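PDB 7DLA: nucleoside permease NupG from Escherichia coli K-12, which carries purine and pyrimidine nucleosides such as adenosine, uridine and thymidine across the inner membrane in symport with protons. Local coordinates for residues Q261-L266 with S314-G319; T233-F238 with Q251-I256. The protein carries 1 engineered substitution. All coordinates share one frame; numbering follows the deposited sequence.

Interaction 1: residues Q261-L266 with S314-G319; sequences QISETL and SMIVYG
Glu-264 and Gly-319 mark where two transmembrane helices of the major facilitator fold, the eighth (261-266) and the tenth (314-319), run in the same general direction and cross at -37°. The segment axes come within 7.1 Å. The backbone contact is centred on Gly-319, whose CA lies 3.5 Å from Glu-264 N and 3.8 Å from Ser-263 C; without a side chain, Gly-319 lets the two backbones come close.

One hydrogen bond joins the segments. Ser-263 turns OG anti to its own N (chi1 -166°), reaching the tenth helix, where it donates to Ile-316 O at 3.0 Å, in the carbonyl plane and on a lone pair (C=O...OG 118°). The same oxygen also accepts Gly-319 N, so two donors grip it. With an alanine in place of Ser-263, Ile-316 O would probably keep Gly-319 N but lose the bond linking it to the neighbouring helix.

Looser contacts gather round the ring of Tyr-318, whose hydroxyl is hydrogen-bonded to Asn-228 of helix 226-236. Gln-261 OE1 lies 4.3 Å from Tyr-318 CE2, oblique to the ring, and Gln-261 also touches Ile-144 and Met-147 in the other half of the transporter. Glu-264 runs beside Tyr-318, both side chains pointing the same way with carboxylate and ring steeply inclined, and OE1 of Glu-264 sits at the ring edge, 4.1 Å from Tyr-318 CE2.

Interaction 2: residues T233-F238 with Q251-I256; sequences TFLHSF and QHASII
Leu-235 and Ala-253 bring the C-terminal part of the seventh transmembrane segment to the region just after the interruption at His-252, with their CA atoms 5.9 Å apart. This contact lies near the periplasmic side of the major facilitator fold, between the seventh and eighth transmembrane segments. His-252 leaves helical geometry after the short helix 248-251, so the helical path is interrupted just before Ala-253.

No hydrogen bond crosses between the segments; the join is mainly apolar. Ala-253 directs its methyl group at the seventh helix, and Leu-235 lies along it: Leu-235 CB and CD1 each approach Ala-253 CB to 3.5 Å. With CG placed anti to the carbonyl carbon (chi1 -69°) and CD1 continuing the chain in extended form, the branch runs on past Ala-253 toward the next turn of the eighth helix. There Leu-235 CD1 meets Ile-256 CB at 4.3 Å, while the outer end of the isoleucine leads away.

His-236 borders the same methyl group with its ring. The imidazole is anchored through NE2, hydrogen-bonded to Glu-156 OE2 just beyond helix 138-152. Glu-156 also touches Ala-253 and receives a weak bond from Ser-254 N, so this carboxylate, from the other half of the transporter, reaches both segments, though only weakly at Ser-254. The ring meets its neighbours obliquely: His-236 CE1 is 3.6 Å from Gln-251 O, and His-236 CD2 lies 3.9 Å from Ala-253 CB.

From the N terminus, the chain first closes interaction 2: 233-238 spans the end of the seventh transmembrane segment, and after 12 residues, most of them in the periplasmic connection, 251-256 comes back against it. The eighth transmembrane segment then carries 261-266, and interaction 1 closes a wider loop of 47 residues, mostly helical and including the ninth segment, when the tenth arrives with 314-319. The two loops follow one another in series, neither nested nor crossing. The eighth segment is their common element, joined to helix 226-236 near its start and to helix 305-335 further along. The contact centres are about 17 Å apart, yet Met-315 CG packs 3.4 Å from Ile-256 O.

Interaction 1: residues Q261-L266 with S314-G319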
# COMPACT_ATOMS: atom_id res chain seq x y z
N GLN A 261 4.49 -5.19 -8.58
CA GLN A 261 5.39 -5.08 -7.43
C GLN A 261 6.84 -5.27 -7.83
O GLN A 261 7.74 -4.59 -7.30
CB GLN A 261 5.02 -6.12 -6.39
CG GLN A 261 3.57 -6.43 -6.39
CD GLN A 261 2.73 -5.22 -6.20
OE1 GLN A 261 1.82 -4.95 -6.98
NE2 GLN A 261 2.98 -4.51 -5.11
N ILE A 262 7.07 -6.20 -8.74
CA ILE A 262 8.39 -6.38 -9.33
C ILE A 262 8.94 -5.04 -9.80
O ILE A 262 10.03 -4.59 -9.40
CB ILE A 262 8.30 -7.39 -10.48
CG1 ILE A 262 7.82 -8.74 -9.99
CG2 ILE A 262 9.67 -7.70 -11.04
CD1 ILE A 262 7.82 -9.78 -11.08
N SER A 263 8.17 -4.35 -10.65
CA SER A 263 8.67 -3.12 -11.26
C SER A 263 8.78 -1.99 -10.25
O SER A 263 9.65 -1.13 -10.38
CB SER A 263 7.76 -2.70 -12.42
OG SER A 263 8.42 -1.72 -13.17
N GLU A 264 7.91 -1.98 -9.23
CA GLU A 264 8.03 -1.00 -8.16
C GLU A 264 9.36 -1.15 -7.43
O GLU A 264 10.00 -0.15 -7.11
CB GLU A 264 6.89 -1.17 -7.17
CG GLU A 264 7.19 -0.50 -5.84
CD GLU A 264 6.06 -0.66 -4.87
OE1 GLU A 264 5.08 -1.39 -5.19
OE2 GLU A 264 6.13 -0.01 -3.80
N THR A 265 9.76 -2.39 -7.13
CA THR A 265 11.05 -2.58 -6.46
C THR A 265 12.19 -2.08 -7.34
O THR A 265 13.04 -1.29 -6.90
CB THR A 265 11.25 -4.07 -6.09
OG1 THR A 265 10.24 -4.51 -5.18
CG2 THR A 265 12.62 -4.29 -5.46
N LEU A 266 12.21 -2.51 -8.60
CA LEU A 266 13.32 -2.09 -9.47
C LEU A 266 13.34 -0.57 -9.67
O LEU A 266 14.41 0.06 -9.71
CB LEU A 266 13.24 -2.79 -10.81
CG LEU A 266 13.22 -4.30 -10.75
CD1 LEU A 266 13.03 -4.79 -12.17
CD2 LEU A 266 14.50 -4.78 -10.19
N SER A 314 1.44 -1.85 -18.90
CA SER A 314 0.87 -1.15 -17.76
C SER A 314 1.55 -1.57 -16.46
O SER A 314 1.93 -0.71 -15.65
CB SER A 314 -0.63 -1.39 -17.65
OG SER A 314 -1.13 -0.73 -16.51
N MET A 315 1.64 -2.87 -16.21
CA MET A 315 2.39 -3.33 -15.04
C MET A 315 3.73 -2.62 -14.86
O MET A 315 4.00 -2.06 -13.79
CB MET A 315 2.62 -4.84 -15.10
CG MET A 315 1.45 -5.64 -14.73
SD MET A 315 -0.13 -5.33 -15.47
CE MET A 315 -1.05 -5.05 -13.97
N ILE A 316 4.57 -2.65 -15.89
CA ILE A 316 5.88 -2.00 -15.82
C ILE A 316 5.72 -0.53 -15.44
O ILE A 316 6.40 -0.01 -14.54
CB ILE A 316 6.61 -2.13 -17.16
CG1 ILE A 316 6.88 -3.59 -17.53
CG2 ILE A 316 7.91 -1.31 -17.10
CD1 ILE A 316 7.69 -4.28 -16.53
N VAL A 317 4.81 0.17 -16.13
CA VAL A 317 4.61 1.59 -15.86
C VAL A 317 4.18 1.83 -14.42
O VAL A 317 4.47 2.89 -13.83
CB VAL A 317 3.60 2.21 -16.85
CG1 VAL A 317 3.73 3.70 -16.84
CG2 VAL A 317 3.93 1.79 -18.24
N TYR A 318 3.51 0.85 -13.83
CA TYR A 318 3.01 1.03 -12.47
C TYR A 318 4.13 1.33 -11.48
O TYR A 318 3.93 2.05 -10.51
CB TYR A 318 2.26 -0.23 -12.03
CG TYR A 318 1.94 -0.25 -10.56
CD1 TYR A 318 0.83 0.41 -10.06
CD2 TYR A 318 2.77 -0.89 -9.67
CE1 TYR A 318 0.55 0.40 -8.70
CE2 TYR A 318 2.50 -0.91 -8.33
CZ TYR A 318 1.40 -0.27 -7.85
OH TYR A 318 1.16 -0.32 -6.49
N GLY A 319 5.31 0.76 -11.71
CA GLY A 319 6.33 0.82 -10.68
C GLY A 319 6.89 2.22 -10.53
O GLY A 319 6.97 2.76 -9.42

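Interaction 2: residues T233-F238 with Q251-I256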
# COMPACT_ATOMS: atom_id res chain seq x y z
N THR A 233 -9.76 -7.91 -9.88
CA THR A 233 -11.17 -8.03 -10.26
C THR A 233 -11.38 -7.70 -11.73
O THR A 233 -12.22 -8.32 -12.39
CB THR A 233 -12.06 -7.13 -9.39
OG1 THR A 233 -11.70 -7.29 -8.01
CG2 THR A 233 -13.51 -7.48 -9.57
N PHE A 234 -10.61 -6.76 -12.25
CA PHE A 234 -10.69 -6.43 -13.67
C PHE A 234 -10.15 -7.56 -14.53
O PHE A 234 -10.70 -7.84 -15.60
CB PHE A 234 -9.97 -5.10 -13.92
CG PHE A 234 -9.45 -4.93 -15.32
CD1 PHE A 234 -10.33 -4.77 -16.39
CD2 PHE A 234 -8.09 -5.00 -15.59
CE1 PHE A 234 -9.85 -4.64 -17.69
CE2 PHE A 234 -7.61 -4.86 -16.89
CZ PHE A 234 -8.49 -4.68 -17.93
N LEU A 235 -9.12 -8.26 -14.07
CA LEU A 235 -8.61 -9.38 -14.85
C LEU A 235 -9.53 -10.60 -14.75
O LEU A 235 -9.70 -11.34 -15.73
CB LEU A 235 -7.21 -9.75 -14.39
CG LEU A 235 -6.15 -8.72 -14.74
CD1 LEU A 235 -4.81 -9.22 -14.29
CD2 LEU A 235 -6.16 -8.55 -16.22
N HIS A 236 -10.15 -10.80 -13.59
CA HIS A 236 -11.15 -11.84 -13.47
C HIS A 236 -12.46 -11.47 -14.18
O HIS A 236 -13.25 -12.36 -14.48
CB HIS A 236 -11.34 -12.13 -11.99
CG HIS A 236 -10.37 -13.17 -11.48
ND1 HIS A 236 -10.53 -14.52 -11.70
CD2 HIS A 236 -9.19 -13.03 -10.82
CE1 HIS A 236 -9.52 -15.18 -11.17
NE2 HIS A 236 -8.69 -14.30 -10.63
N SER A 237 -12.68 -10.19 -14.47
CA SER A 237 -13.87 -9.77 -15.20
C SER A 237 -14.06 -10.55 -16.48
O SER A 237 -15.20 -10.74 -16.94
CB SER A 237 -13.79 -8.27 -15.52
OG SER A 237 -13.23 -8.02 -16.80
N PHE A 238 -12.97 -11.02 -17.08
CA PHE A 238 -13.03 -11.71 -18.36
C PHE A 238 -13.47 -13.16 -18.24
O PHE A 238 -13.25 -13.94 -19.17
CB PHE A 238 -11.67 -11.65 -19.05
CG PHE A 238 -11.22 -10.27 -19.34
CD1 PHE A 238 -11.72 -9.59 -20.41
CD2 PHE A 238 -10.32 -9.65 -18.51
CE1 PHE A 238 -11.31 -8.31 -20.68
CE2 PHE A 238 -9.91 -8.37 -18.76
CZ PHE A 238 -10.40 -7.70 -19.85
N GLN A 251 -6.98 -16.75 -15.42
CA GLN A 251 -7.00 -17.73 -14.34
C GLN A 251 -6.21 -17.22 -13.14
O GLN A 251 -6.68 -17.31 -12.01
CB GLN A 251 -6.44 -19.07 -14.85
CG GLN A 251 -7.41 -19.98 -15.69
CD GLN A 251 -8.57 -20.53 -14.87
OE1 GLN A 251 -9.13 -19.84 -14.02
NE2 GLN A 251 -8.92 -21.81 -15.11
N HIS A 252 -5.04 -16.61 -13.39
CA HIS A 252 -4.08 -16.26 -12.33
C HIS A 252 -3.72 -14.80 -12.47
O HIS A 252 -2.63 -14.46 -12.95
CB HIS A 252 -2.87 -17.13 -12.43
CG HIS A 252 -3.16 -18.56 -12.12
ND1 HIS A 252 -3.40 -19.50 -13.09
CD2 HIS A 252 -3.33 -19.18 -10.93
CE1 HIS A 252 -3.66 -20.66 -12.52
NE2 HIS A 252 -3.63 -20.49 -11.21
N ALA A 253 -4.63 -13.93 -12.06
CA ALA A 253 -4.39 -12.50 -12.20
C ALA A 253 -3.28 -12.05 -11.28
O ALA A 253 -2.45 -11.22 -11.67
CB ALA A 253 -5.67 -11.71 -11.94
N SER A 254 -3.24 -12.58 -10.05
CA SER A 254 -2.19 -12.20 -9.12
C SER A 254 -0.80 -12.43 -9.72
O SER A 254 0.13 -11.66 -9.45
CB SER A 254 -2.36 -12.96 -7.80
OG SER A 254 -3.61 -12.65 -7.21
N ILE A 255 -0.67 -13.40 -10.62
CA ILE A 255 0.62 -13.63 -11.26
C ILE A 255 0.97 -12.50 -12.22
O ILE A 255 2.14 -12.11 -12.35
CB ILE A 255 0.62 -15.00 -11.96
CG1 ILE A 255 0.19 -16.06 -10.97
CG2 ILE A 255 2.00 -15.36 -12.47
CD1 ILE A 255 1.00 -16.02 -9.72
N ILE A 256 -0.02 -11.93 -12.91
CA ILE A 256 0.28 -10.83 -13.83
C ILE A 256 0.44 -9.51 -13.07
O ILE A 256 1.38 -8.74 -13.32
CB ILE A 256 -0.81 -10.75 -14.91
CG1 ILE A 256 -0.96 -12.13 -15.57
CG2 ILE A 256 -0.48 -9.62 -15.91
CD1 ILE A 256 0.35 -12.71 -16.10